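Side-chain contacts in vibralactone Cyclase (Boreostereum vibrans, PDB 6KD0), which probably catalyses the cyclization that builds the fused bicyclic beta-lactone of vibralactone, using an alpha/beta hydrolase fold: residues P33-R38 with W106-Y111; M78-Y83 with L153-A158; D123-C128 with E329-M334; T144-V149 with S183-H188; A268-L273 with L288-L293. All blocks are in the same frame, centred on the assembly; numbering follows the deposited sequence.

Contact 1: P33-R38 with W106-Y111; sequences PPLEAR and WAIGNY
Leu35 CD1 lies against Ala107 and the flank of Ile108. Leu35 turns CG away from its backbone N (chi1 -177°), which carries CD1 to the loop, 4.0 Å from Ala107 CB. The same methyl lies 4.2 Å from Ile108 CG1, so one leucine branch serves both loop residues. Ile108 sends its longer arm the other way: CD1 comes to rest 3.9 Å from Arg38 CB.

Arg38 lends this contact only the aliphatic base of its side chain. Beyond CB the chain runs extended and away from the loop, and NE gives a 2.8 Å hydrogen bond to Pro33 O, approaching from above the carbonyl plane. That bond, a salt bridge of NH1 to Glu241 and a cation-pi contact with Phe32 hold the guanidinium group in place. The buried loop side meets the helix through carbon alone, so an alanine methyl and an isoleucine arm suit it. Pro34 occupies the N-cap position, and its carbonyl O accepts the backbone N-H of Arg38.

The contact thus sets the start of helix 35-54 against the loop between strand 97-101 and helix 115-125, while Trp244 of helix 239-249 packs on both Leu35 and Arg38.

Contact 2: M78-Y83 with L153-A158; sequences MHVRTY and LKWAAA
Val80 meets Trp155 through a single methyl: CG1 approaches CZ3 of the indole obliquely, 4.0 Å away. A second, looser touch comes from Thr82, whose CG2 stands at the ring edge, near its plane, 4.5 Å from the same CZ3. The six-membered end of the indole therefore reaches the strand at two residues that alternate along it, Val80 and Thr82, both with side chains directed at the helix. Trp155 can span this distance because its CG points opposite the main-chain nitrogen (chi1 -180°), while the ring plane stands about perpendicular to the plane of CA, CB and CG (chi2 89°). The long indole spans backbones whose nearest CA atoms, those of Thr82 and Ala156, are 9.2 Å apart.

This is helix-on-sheet packing of the alpha/beta hydrolase fold: helix 144-158 lies against strand 76-85, which runs antiparallel to both neighbours in the sheet, 64-73 and 128-132.

Around the first shell, Tyr69 and Ile71 of strand 64-73 press on the Trp155 side chain, and Val130 and Ile132 of strand 128-132 flank Val80. The beta-branched valine suits both the extended backbone and this apolar layer. The buried hydroxyl of Thr82 is satisfied on the neighbouring strand, OG1 hydrogen-bonding to Glu67 O, which keeps its methyl for the tryptophan. On the reverse face of the strand, Arg81 and Tyr83 reach Asp115 of helix 115-125.

Contact 3: D123-C128 with E329-M334; sequences DKLQVC and ETIEGM
Leu125 directs its two methyls at different partners, Ile331 and Met334, and apolar packing is all that joins the two segments. CD1 presses on Ile331 CG2 at 3.5 Å, closer than usual for two carbons. Leu125 also departs from a staggered first torsion (chi1 -93°), consistent with a tightly packed, somewhat strained leucine. Its other branch, CD2, lies 3.7 Å from Met334 CB, the leucine lying across the methionine. Farther out, the aliphatic part of the exposed Lys124 adds CG, 4.3 Å from Ile331 CG2, a place that suits a long side chain with a charged end. Met334 contributes just its base here; beyond CG the chain is extended and runs inward to Leu98 and Trp100 of strand 97-101.

Hydrogen bonding works within the segments instead. Where helix 115-125 ends, Gln126 takes a positive phi of 55°, and its side chain folds back so that NE2 donates to Asp123 O over 2.9 Å. The acceptor lies in the amide plane. Asp123 is itself tied by a salt bridge from OD1 to Arg63 NE.

The C-terminal end of helix 115-125 packs here against helix 321-338, the last of the chain, leucine and isoleucine meeting above the central strands. This pairing of an early helix with the last one, on one face of the sheet, is characteristic of the alpha/beta hydrolase fold.

Contact 4: T144-V149 with S183-H188; sequences TGAKDV and SLIAAH
Segments 144-149 and 183-188, both helical, come nearest at Ala146 and Ile185, whose CA atoms are 7.0 Å apart, a short spacing that small side chains permit. Across it Ala146 CB faces Ile185 CG2 at 4.3 Å. A turn on in the first helix, and at the very next residue of the second, the roles are exchanged: Val149 provides the branched side chain and Ala186 the small one, with Val149 CG1 4.3 Å from Ala186 CB. Each alanine thus receives a methyl from a bulkier partner. A first torsion of 169° swings CG1 of Val149 to the far side from its own N and out toward the other helix. Leu182 packs on both Ala146 and Val149, widening the apolar seam.

The second helix, 178-192, starts within the Gly-Gln-Ser-Ala-Gly sequence, which has the form of the nucleophile elbow of alpha/beta hydrolases and probably carries the reactive serine. Its neighbour, helix 144-158, lies on the same side of the sheet.

Away from the seam, polar groups are paired within the helices and with residues beyond them. His188 ND1 gives a nearly straight hydrogen bond to Leu184 O, 2.8 Å long with an angle of 173°. That oxygen also accepts the backbone N of His188 at 3.2 Å, and the two donors arrive from opposite faces of the carbonyl plane. The acceptor lies in the plane of the imidazole, so the ring's rotation is well defined; NE2 is hydrogen-bonded to His267 ND1, and Phe264 stacks on the ring. Ser183 OG turns back to Gly180 O, while Asp148 forms a salt bridge with Arg135.

Contact 5: A268-L273 with L288-L293; sequences ANLPPL and LLYHAL
Tyr290 reaches from helix 284-296 to the loop that carries Leu270 and Leu273. Its CB leaves the helix beside rather than straight at the loop, but with CG anti to the backbone N (chi1 179°) the ring is thrown outward and its far end arrives at the leucines. Along the ring, CE1 is the first atom to meet the other segment, 4.2 Å from Leu273 CD2, a methyl that sits at the ring edge, near its plane. At the tip, OH lies 3.9 Å from Leu270 CD1, the leucine and the tyrosine approaching head-on from their own segments. A tyrosine suits this place because its length spans from helix to loop. Elsewhere on the ring, His267 meets it edge-to-face, and Leu184 and His188 of helix 178-192 also touch this side chain.

Both leucines point toward the helix. Leu270 sets CG opposite its carbonyl carbon (chi1 -66°), and Pro271 and Pro272, the two residues between them, stiffen the backbone. Both leucines also rest on Val294, a turn farther along the helix. At Leu273 the chain becomes a strand, hydrogen-bonded through its backbone to Glu300 and Arg302.

Strand 273-278, helix 284-296 and strand 301-307, the two strands being parallel neighbours, make a beta-alpha-beta crossover, and the contact packs the entrance of its first strand against its helix, as is found in the alternating strands and helices of the alpha/beta hydrolase fold.

How the contacts relate
All five contacts surround one mixed eight-stranded sheet. Contacts 2 and 4 share helix 144-158, their centres 13 Å apart. Contacts 4 and 5, 16 Å apart, touch where His188 and Leu184 meet Tyr290, so helices 144-158, 178-192 and 284-296 form a continuous layer, which holds the helix that begins in the probable nucleophile elbow. Contact 3 pairs helices of the other face; contact 2 touches it through Tyr83 and Cys128. Contact 1 meets contact 2 at Tyr111 and His79. Along the chain contacts 1 and 2 interleave, and contact 1 closes before contacts 3, 4 and 5 open. Contacts 4 and 5 nest within the loop closed by contact 3, which ties the C-terminal helix to helix 115-125.

Contact 1: P33-R38 with W106-Y111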
# COMPACT_ATOMS: atom_id res chain seq x y z
N PRO A 33 -0.75 23.59 -1.86
CA PRO A 33 -1.78 23.50 -0.82
C PRO A 33 -1.20 23.03 0.50
O PRO A 33 -0.34 22.13 0.52
CB PRO A 33 -2.77 22.47 -1.39
CG PRO A 33 -2.51 22.45 -2.85
CD PRO A 33 -1.07 22.78 -3.05
N PRO A 34 -1.64 23.60 1.61
CA PRO A 34 -1.14 23.19 2.93
C PRO A 34 -1.74 21.84 3.34
O PRO A 34 -2.68 21.35 2.73
CB PRO A 34 -1.63 24.30 3.86
CG PRO A 34 -2.88 24.83 3.19
CD PRO A 34 -2.70 24.63 1.71
N LEU A 35 -1.15 21.26 4.39
CA LEU A 35 -1.55 19.91 4.81
C LEU A 35 -3.05 19.81 5.08
O LEU A 35 -3.70 18.84 4.68
CB LEU A 35 -0.76 19.48 6.05
CG LEU A 35 -1.05 18.05 6.51
CD1 LEU A 35 -0.95 17.04 5.37
CD2 LEU A 35 -0.11 17.69 7.62
N GLU A 36 -3.62 20.82 5.75
CA GLU A 36 -5.04 20.76 6.07
C GLU A 36 -5.90 20.72 4.82
O GLU A 36 -6.91 20.01 4.78
CB GLU A 36 -5.46 21.92 6.97
CG GLU A 36 -5.37 23.28 6.32
CD GLU A 36 -4.06 23.99 6.64
OE1 GLU A 36 -4.03 25.24 6.51
OE2 GLU A 36 -3.06 23.31 7.00
N ALA A 37 -5.48 21.41 3.76
CA ALA A 37 -6.23 21.37 2.51
C ALA A 37 -6.10 20.01 1.83
O ALA A 37 -7.05 19.55 1.19
CB ALA A 37 -5.77 22.49 1.57
N ARG A 38 -4.95 19.35 1.96
CA ARG A 38 -4.80 18.02 1.37
C ARG A 38 -5.64 16.97 2.11
O ARG A 38 -6.31 16.14 1.49
CB ARG A 38 -3.31 17.64 1.37
CG ARG A 38 -2.47 18.51 0.44
CD ARG A 38 -0.98 18.48 0.80
NE ARG A 38 -0.20 19.39 -0.04
CZ ARG A 38 0.24 19.11 -1.27
NH1 ARG A 38 0.01 17.92 -1.82
NH2 ARG A 38 0.94 20.02 -1.94
N TRP A 106 2.13 9.23 4.52
CA TRP A 106 2.33 9.12 5.97
C TRP A 106 1.58 10.18 6.77
O TRP A 106 1.50 10.07 8.00
CB TRP A 106 3.81 9.16 6.37
CG TRP A 106 4.67 8.15 5.71
CD1 TRP A 106 4.58 6.77 5.83
CD2 TRP A 106 5.78 8.40 4.84
NE1 TRP A 106 5.55 6.16 5.06
CE2 TRP A 106 6.31 7.14 4.46
CE3 TRP A 106 6.37 9.57 4.34
CZ2 TRP A 106 7.40 7.03 3.59
CZ3 TRP A 106 7.46 9.45 3.48
CH2 TRP A 106 7.96 8.18 3.12
N ALA A 107 1.01 11.18 6.09
CA ALA A 107 0.43 12.36 6.72
C ALA A 107 -1.08 12.44 6.57
O ALA A 107 -1.70 13.31 7.19
CB ALA A 107 1.06 13.64 6.13
N ILE A 108 -1.70 11.57 5.77
CA ILE A 108 -3.12 11.64 5.47
C ILE A 108 -3.71 10.24 5.59
O ILE A 108 -3.05 9.26 5.25
CB ILE A 108 -3.35 12.19 4.05
CG1 ILE A 108 -2.65 13.54 3.86
CG2 ILE A 108 -4.84 12.24 3.70
CD1 ILE A 108 -2.50 13.95 2.39
N GLY A 109 -4.94 10.15 6.08
CA GLY A 109 -5.81 9.04 5.77
C GLY A 109 -6.15 8.18 6.97
O GLY A 109 -5.64 8.36 8.07
N ASN A 110 -7.03 7.23 6.71
CA ASN A 110 -7.55 6.27 7.68
C ASN A 110 -8.26 5.18 6.88
O ASN A 110 -8.17 5.14 5.65
CB ASN A 110 -8.45 6.97 8.72
CG ASN A 110 -9.80 7.44 8.16
OD1 ASN A 110 -10.11 7.32 6.97
ND2 ASN A 110 -10.63 8.00 9.06
N TYR A 111 -8.97 4.29 7.57
CA TYR A 111 -9.66 3.16 6.91
C TYR A 111 -10.67 3.61 5.84
O TYR A 111 -11.00 2.82 4.93
CB TYR A 111 -10.36 2.31 7.97
CG TYR A 111 -11.61 3.02 8.46
CD1 TYR A 111 -11.51 4.06 9.38
CD2 TYR A 111 -12.87 2.70 7.96
CE1 TYR A 111 -12.66 4.77 9.81
CE2 TYR A 111 -14.01 3.38 8.38
CZ TYR A 111 -13.89 4.40 9.30
OH TYR A 111 -15.03 5.07 9.71

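Contact 2: M78-Y83 with L153-A158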
# COMPACT_ATOMS: atom_id res chain seq x y z
N MET A 78 -5.51 2.38 18.90
CA MET A 78 -5.60 2.51 17.45
C MET A 78 -6.88 1.83 16.99
O MET A 78 -7.19 0.73 17.44
CB MET A 78 -4.38 1.86 16.76
CG MET A 78 -4.51 1.81 15.25
SD MET A 78 -3.03 1.29 14.35
CE MET A 78 -2.88 -0.41 14.91
N HIS A 79 -7.63 2.51 16.13
CA HIS A 79 -8.81 1.91 15.51
C HIS A 79 -8.41 0.90 14.43
O HIS A 79 -7.53 1.17 13.61
CB HIS A 79 -9.70 3.00 14.91
CG HIS A 79 -10.79 2.46 14.04
ND1 HIS A 79 -10.99 2.90 12.74
CD2 HIS A 79 -11.73 1.52 14.27
CE1 HIS A 79 -12.02 2.25 12.22
NE2 HIS A 79 -12.49 1.40 13.12
N VAL A 80 -9.08 -0.25 14.44
CA VAL A 80 -8.87 -1.32 13.48
C VAL A 80 -10.25 -1.71 12.96
O VAL A 80 -11.19 -1.85 13.74
CB VAL A 80 -8.19 -2.53 14.16
CG1 VAL A 80 -8.19 -3.72 13.24
CG2 VAL A 80 -6.78 -2.18 14.61
N ARG A 81 -10.38 -1.88 11.65
CA ARG A 81 -11.62 -2.40 11.09
C ARG A 81 -11.36 -3.72 10.40
O ARG A 81 -10.38 -3.86 9.66
CB ARG A 81 -12.25 -1.40 10.12
CG ARG A 81 -13.41 -1.98 9.31
CD ARG A 81 -14.24 -0.87 8.64
NE ARG A 81 -15.12 -0.22 9.60
CZ ARG A 81 -16.14 0.57 9.27
NH1 ARG A 81 -16.42 0.82 8.00
NH2 ARG A 81 -16.88 1.10 10.23
N THR A 82 -12.25 -4.69 10.62
CA THR A 82 -12.18 -6.00 9.99
C THR A 82 -13.41 -6.19 9.11
O THR A 82 -14.52 -5.73 9.44
CB THR A 82 -12.07 -7.13 11.03
OG1 THR A 82 -13.27 -7.19 11.83
CG2 THR A 82 -10.88 -6.91 11.95
N TYR A 83 -13.19 -6.88 8.00
CA TYR A 83 -14.14 -7.09 6.91
C TYR A 83 -14.25 -8.60 6.78
O TYR A 83 -13.28 -9.26 6.37
CB TYR A 83 -13.64 -6.46 5.60
CG TYR A 83 -13.35 -4.97 5.67
CD1 TYR A 83 -12.18 -4.51 6.29
CD2 TYR A 83 -14.22 -4.04 5.13
CE1 TYR A 83 -11.92 -3.16 6.37
CE2 TYR A 83 -13.96 -2.68 5.21
CZ TYR A 83 -12.80 -2.25 5.83
OH TYR A 83 -12.53 -0.89 5.92
N LEU A 153 -0.48 -5.61 12.99
CA LEU A 153 -0.20 -6.89 12.34
C LEU A 153 -0.11 -8.00 13.39
O LEU A 153 -0.66 -9.09 13.19
CB LEU A 153 1.10 -6.80 11.54
CG LEU A 153 1.49 -8.02 10.69
CD1 LEU A 153 0.46 -8.24 9.59
CD2 LEU A 153 2.90 -7.88 10.09
N LYS A 154 0.53 -7.69 14.52
CA LYS A 154 0.61 -8.66 15.61
C LYS A 154 -0.77 -8.95 16.18
O LYS A 154 -1.12 -10.11 16.43
CB LYS A 154 1.54 -8.15 16.71
CG LYS A 154 3.02 -8.21 16.37
CD LYS A 154 3.87 -7.72 17.56
CE LYS A 154 3.86 -8.74 18.69
NZ LYS A 154 4.62 -8.27 19.90
N TRP A 155 -1.57 -7.90 16.37
CA TRP A 155 -2.91 -8.08 16.91
C TRP A 155 -3.74 -8.96 15.98
O TRP A 155 -4.42 -9.89 16.44
CB TRP A 155 -3.59 -6.72 17.10
CG TRP A 155 -4.97 -6.86 17.66
CD1 TRP A 155 -5.32 -6.90 18.98
CD2 TRP A 155 -6.19 -7.03 16.92
NE1 TRP A 155 -6.67 -7.07 19.10
CE2 TRP A 155 -7.23 -7.15 17.85
CE3 TRP A 155 -6.49 -7.08 15.55
CZ2 TRP A 155 -8.56 -7.31 17.47
CZ3 TRP A 155 -7.82 -7.25 15.17
CH2 TRP A 155 -8.83 -7.36 16.12
N ALA A 156 -3.69 -8.68 14.68
CA ALA A 156 -4.50 -9.43 13.71
C ALA A 156 -4.08 -10.89 13.66
O ALA A 156 -4.93 -11.78 13.57
CB ALA A 156 -4.40 -8.79 12.33
N ALA A 157 -2.76 -11.15 13.70
CA ALA A 157 -2.28 -12.53 13.73
C ALA A 157 -2.77 -13.25 14.99
O ALA A 157 -3.29 -14.37 14.92
CB ALA A 157 -0.75 -12.57 13.64
N ALA A 158 -2.66 -12.60 16.15
CA ALA A 158 -2.94 -13.33 17.38
C ALA A 158 -4.43 -13.47 17.65
O ALA A 158 -4.86 -14.42 18.32
CB ALA A 158 -2.25 -12.63 18.56

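Contact 3: D123-C128 with E329-M334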
# COMPACT_ATOMS: atom_id res chain seq x y z
N ASP A 123 -15.55 -10.08 0.04
CA ASP A 123 -16.56 -10.95 -0.55
C ASP A 123 -16.01 -11.67 -1.77
O ASP A 123 -16.26 -12.87 -1.96
CB ASP A 123 -17.79 -10.12 -0.90
CG ASP A 123 -18.83 -10.89 -1.70
OD1 ASP A 123 -19.43 -11.83 -1.14
OD2 ASP A 123 -19.06 -10.52 -2.87
N LYS A 124 -15.21 -10.98 -2.59
CA LYS A 124 -14.75 -11.57 -3.84
C LYS A 124 -13.77 -12.70 -3.58
O LYS A 124 -13.84 -13.74 -4.23
CB LYS A 124 -14.13 -10.50 -4.74
CG LYS A 124 -13.37 -11.06 -5.93
CD LYS A 124 -13.98 -10.61 -7.24
CE LYS A 124 -13.39 -11.39 -8.42
NZ LYS A 124 -14.41 -12.29 -9.03
N LEU A 125 -12.87 -12.52 -2.62
CA LEU A 125 -11.79 -13.47 -2.38
C LEU A 125 -12.11 -14.46 -1.28
O LEU A 125 -11.38 -15.45 -1.12
CB LEU A 125 -10.51 -12.71 -2.01
CG LEU A 125 -9.57 -12.38 -3.16
CD1 LEU A 125 -10.33 -11.94 -4.39
CD2 LEU A 125 -8.57 -11.33 -2.73
N GLN A 126 -13.17 -14.21 -0.52
CA GLN A 126 -13.47 -14.95 0.70
C GLN A 126 -12.27 -14.92 1.66
O GLN A 126 -11.71 -15.94 2.04
CB GLN A 126 -13.89 -16.38 0.36
CG GLN A 126 -15.21 -16.43 -0.42
CD GLN A 126 -16.39 -15.97 0.42
OE1 GLN A 126 -16.82 -16.66 1.34
NE2 GLN A 126 -16.91 -14.78 0.11
N VAL A 127 -11.87 -13.70 2.03
CA VAL A 127 -10.84 -13.49 3.04
C VAL A 127 -11.35 -12.44 4.01
O VAL A 127 -12.20 -11.62 3.67
CB VAL A 127 -9.49 -13.03 2.44
CG1 VAL A 127 -8.99 -14.03 1.38
CG2 VAL A 127 -9.62 -11.63 1.85
N CYS A 128 -10.84 -12.50 5.24
CA CYS A 128 -11.05 -11.44 6.22
C CYS A 128 -10.00 -10.36 5.98
O CYS A 128 -8.81 -10.66 5.98
CB CYS A 128 -10.94 -11.96 7.65
SG CYS A 128 -12.17 -13.23 8.02
N GLU A 329 -6.40 -6.04 -11.34
CA GLU A 329 -5.09 -6.70 -11.26
C GLU A 329 -4.55 -6.70 -9.84
O GLU A 329 -3.82 -7.63 -9.46
CB GLU A 329 -4.11 -6.03 -12.22
CG GLU A 329 -2.74 -6.71 -12.22
CD GLU A 329 -1.99 -6.53 -13.53
OE1 GLU A 329 -1.04 -7.31 -13.79
OE2 GLU A 329 -2.36 -5.60 -14.30
N THR A 330 -4.89 -5.69 -9.03
CA THR A 330 -4.61 -5.75 -7.59
C THR A 330 -5.24 -6.99 -6.99
O THR A 330 -4.59 -7.77 -6.27
CB THR A 330 -5.15 -4.50 -6.88
OG1 THR A 330 -4.47 -3.32 -7.35
CG2 THR A 330 -4.97 -4.62 -5.36
N ILE A 331 -6.52 -7.20 -7.28
CA ILE A 331 -7.25 -8.33 -6.73
C ILE A 331 -6.69 -9.65 -7.26
O ILE A 331 -6.61 -10.64 -6.52
CB ILE A 331 -8.76 -8.18 -7.01
CG1 ILE A 331 -9.30 -6.97 -6.23
CG2 ILE A 331 -9.49 -9.45 -6.64
CD1 ILE A 331 -10.73 -6.61 -6.58
N GLU A 332 -6.27 -9.67 -8.53
CA GLU A 332 -5.65 -10.87 -9.11
C GLU A 332 -4.31 -11.18 -8.46
O GLU A 332 -3.96 -12.35 -8.27
CB GLU A 332 -5.45 -10.69 -10.62
CG GLU A 332 -6.66 -11.02 -11.49
CD GLU A 332 -6.44 -10.64 -12.95
OE1 GLU A 332 -7.43 -10.60 -13.72
OE2 GLU A 332 -5.26 -10.38 -13.33
N GLY A 333 -3.53 -10.14 -8.13
CA GLY A 333 -2.28 -10.37 -7.42
C GLY A 333 -2.52 -10.91 -6.02
O GLY A 333 -1.82 -11.81 -5.55
N MET A 334 -3.52 -10.36 -5.33
CA MET A 334 -3.94 -10.95 -4.06
C MET A 334 -4.31 -12.42 -4.23
O MET A 334 -3.94 -13.26 -3.40
CB MET A 334 -5.12 -10.18 -3.48
CG MET A 334 -4.76 -8.76 -3.04
SD MET A 334 -6.16 -7.84 -2.42
CE MET A 334 -5.28 -6.40 -1.75

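Contact 4: T144-V149 with S183-H188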
# COMPACT_ATOMS: atom_id res chain seq x y z
N THR A 144 6.74 6.10 14.25
CA THR A 144 5.50 5.83 14.98
C THR A 144 4.48 5.13 14.10
O THR A 144 3.87 4.14 14.51
CB THR A 144 4.92 7.12 15.56
OG1 THR A 144 5.88 7.66 16.47
CG2 THR A 144 3.61 6.81 16.28
N GLY A 145 4.30 5.63 12.87
CA GLY A 145 3.34 4.99 11.98
C GLY A 145 3.68 3.54 11.71
O GLY A 145 2.81 2.65 11.77
N ALA A 146 4.96 3.26 11.43
CA ALA A 146 5.41 1.90 11.18
C ALA A 146 5.19 1.00 12.40
O ALA A 146 4.75 -0.15 12.26
CB ALA A 146 6.88 1.91 10.77
N LYS A 147 5.49 1.51 13.60
CA LYS A 147 5.26 0.72 14.80
C LYS A 147 3.78 0.43 15.01
O LYS A 147 3.43 -0.67 15.43
CB LYS A 147 5.88 1.42 16.01
CG LYS A 147 7.41 1.34 16.05
CD LYS A 147 7.96 1.87 17.38
CE LYS A 147 9.49 1.87 17.39
NZ LYS A 147 10.06 0.55 17.01
N ASP A 148 2.89 1.40 14.71
CA ASP A 148 1.45 1.14 14.78
C ASP A 148 1.04 0.06 13.79
O ASP A 148 0.25 -0.83 14.12
CB ASP A 148 0.64 2.40 14.50
CG ASP A 148 0.70 3.43 15.63
OD1 ASP A 148 1.30 3.16 16.70
OD2 ASP A 148 0.14 4.53 15.44
N VAL A 149 1.55 0.14 12.56
CA VAL A 149 1.23 -0.88 11.56
C VAL A 149 1.66 -2.25 12.05
O VAL A 149 0.94 -3.25 11.91
CB VAL A 149 1.89 -0.51 10.21
CG1 VAL A 149 1.80 -1.68 9.22
CG2 VAL A 149 1.23 0.76 9.62
N SER A 183 4.29 -1.27 5.08
CA SER A 183 4.18 -2.72 5.07
C SER A 183 5.50 -3.39 4.69
O SER A 183 5.76 -4.51 5.14
CB SER A 183 3.05 -3.17 4.12
OG SER A 183 3.47 -3.04 2.79
N LEU A 184 6.33 -2.73 3.87
CA LEU A 184 7.65 -3.27 3.55
C LEU A 184 8.49 -3.36 4.82
O LEU A 184 9.16 -4.38 5.09
CB LEU A 184 8.35 -2.38 2.51
CG LEU A 184 7.76 -2.35 1.09
CD1 LEU A 184 8.56 -1.42 0.18
CD2 LEU A 184 7.66 -3.76 0.49
N ILE A 185 8.44 -2.29 5.62
CA ILE A 185 9.09 -2.32 6.93
C ILE A 185 8.55 -3.47 7.77
O ILE A 185 9.32 -4.29 8.30
CB ILE A 185 8.94 -0.96 7.64
CG1 ILE A 185 9.64 0.12 6.82
CG2 ILE A 185 9.50 -1.06 9.06
CD1 ILE A 185 9.24 1.53 7.13
N ALA A 186 7.22 -3.58 7.86
CA ALA A 186 6.61 -4.59 8.72
C ALA A 186 7.00 -6.00 8.28
O ALA A 186 7.19 -6.88 9.13
CB ALA A 186 5.09 -4.44 8.73
N ALA A 187 7.11 -6.24 6.98
CA ALA A 187 7.45 -7.58 6.50
C ALA A 187 8.87 -7.98 6.89
O ALA A 187 9.12 -9.14 7.28
CB ALA A 187 7.25 -7.65 4.99
N HIS A 188 9.82 -7.03 6.84
CA HIS A 188 11.16 -7.36 7.34
C HIS A 188 11.14 -7.67 8.83
O HIS A 188 11.70 -8.69 9.30
CB HIS A 188 12.14 -6.23 7.06
CG HIS A 188 12.51 -6.09 5.63
ND1 HIS A 188 11.66 -5.52 4.70
CD2 HIS A 188 13.63 -6.44 4.95
CE1 HIS A 188 12.25 -5.51 3.52
NE2 HIS A 188 13.44 -6.07 3.64

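Contact 5: A268-L273 with L288-L293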
# COMPACT_ATOMS: atom_id res chain seq x y z
N ALA A 268 16.50 -11.26 2.02
CA ALA A 268 16.20 -12.67 1.80
C ALA A 268 15.03 -13.10 2.68
O ALA A 268 14.75 -12.49 3.72
CB ALA A 268 17.43 -13.54 2.11
N ASN A 269 14.34 -14.15 2.24
CA ASN A 269 13.34 -14.84 3.05
C ASN A 269 12.13 -13.94 3.35
O ASN A 269 11.42 -14.16 4.34
CB ASN A 269 13.97 -15.37 4.34
CG ASN A 269 13.13 -16.45 5.00
OD1 ASN A 269 12.37 -17.16 4.33
ND2 ASN A 269 13.25 -16.58 6.33
N LEU A 270 11.88 -12.93 2.51
CA LEU A 270 10.66 -12.15 2.57
C LEU A 270 9.54 -12.92 1.90
O LEU A 270 9.79 -13.89 1.17
CB LEU A 270 10.87 -10.81 1.86
CG LEU A 270 11.87 -9.86 2.52
CD1 LEU A 270 12.10 -8.65 1.64
CD2 LEU A 270 11.37 -9.43 3.88
N PRO A 271 8.28 -12.54 2.13
CA PRO A 271 7.17 -13.23 1.46
C PRO A 271 7.20 -12.97 -0.04
O PRO A 271 7.77 -11.97 -0.50
CB PRO A 271 5.91 -12.62 2.11
CG PRO A 271 6.38 -11.89 3.32
CD PRO A 271 7.82 -11.52 3.09
N PRO A 272 6.61 -13.86 -0.83
CA PRO A 272 6.46 -13.59 -2.26
C PRO A 272 5.81 -12.23 -2.45
O PRO A 272 4.92 -11.84 -1.70
CB PRO A 272 5.57 -14.73 -2.76
CG PRO A 272 5.63 -15.79 -1.71
CD PRO A 272 5.99 -15.13 -0.41
N LEU A 273 6.29 -11.49 -3.45
CA LEU A 273 6.00 -10.07 -3.59
C LEU A 273 5.34 -9.80 -4.93
O LEU A 273 5.93 -10.08 -5.98
CB LEU A 273 7.28 -9.25 -3.46
CG LEU A 273 7.14 -7.77 -3.78
CD1 LEU A 273 6.20 -7.08 -2.80
CD2 LEU A 273 8.52 -7.12 -3.75
N LEU A 288 11.17 0.27 -8.36
CA LEU A 288 11.75 -0.75 -9.24
C LEU A 288 13.06 -1.28 -8.68
O LEU A 288 13.35 -2.48 -8.76
CB LEU A 288 11.95 -0.16 -10.63
CG LEU A 288 10.68 0.24 -11.39
CD1 LEU A 288 11.04 0.78 -12.77
CD2 LEU A 288 9.75 -0.93 -11.48
N LEU A 289 13.85 -0.41 -8.04
CA LEU A 289 15.09 -0.83 -7.43
C LEU A 289 14.82 -1.79 -6.27
O LEU A 289 15.49 -2.83 -6.15
CB LEU A 289 15.87 0.39 -6.95
CG LEU A 289 17.13 0.14 -6.15
CD1 LEU A 289 18.12 -0.64 -7.01
CD2 LEU A 289 17.70 1.48 -5.71
N TYR A 290 13.86 -1.44 -5.41
CA TYR A 290 13.52 -2.31 -4.28
C TYR A 290 13.09 -3.68 -4.79
O TYR A 290 13.53 -4.72 -4.28
CB TYR A 290 12.41 -1.67 -3.42
CG TYR A 290 11.98 -2.55 -2.25
CD1 TYR A 290 11.03 -3.57 -2.41
CD2 TYR A 290 12.56 -2.39 -1.00
CE1 TYR A 290 10.67 -4.38 -1.36
CE2 TYR A 290 12.21 -3.20 0.07
CZ TYR A 290 11.27 -4.20 -0.13
OH TYR A 290 10.92 -5.00 0.93
N HIS A 291 12.26 -3.70 -5.84
CA HIS A 291 11.83 -4.96 -6.42
C HIS A 291 13.01 -5.76 -6.98
O HIS A 291 13.06 -6.99 -6.83
CB HIS A 291 10.81 -4.67 -7.51
CG HIS A 291 10.53 -5.85 -8.38
ND1 HIS A 291 11.13 -6.02 -9.61
CD2 HIS A 291 9.71 -6.91 -8.21
CE1 HIS A 291 10.69 -7.13 -10.16
NE2 HIS A 291 9.81 -7.68 -9.34
N ALA A 292 13.95 -5.08 -7.63
CA ALA A 292 15.13 -5.75 -8.17
C ALA A 292 15.95 -6.39 -7.06
O ALA A 292 16.41 -7.53 -7.18
CB ALA A 292 15.98 -4.76 -8.97
N LEU A 293 16.14 -5.66 -5.96
CA LEU A 293 16.92 -6.19 -4.84
C LEU A 293 16.22 -7.37 -4.20
O LEU A 293 16.87 -8.33 -3.76
CB LEU A 293 17.18 -5.11 -3.79
CG LEU A 293 18.15 -4.00 -4.15
CD1 LEU A 293 18.22 -3.05 -2.99
CD2 LEU A 293 19.53 -4.57 -4.45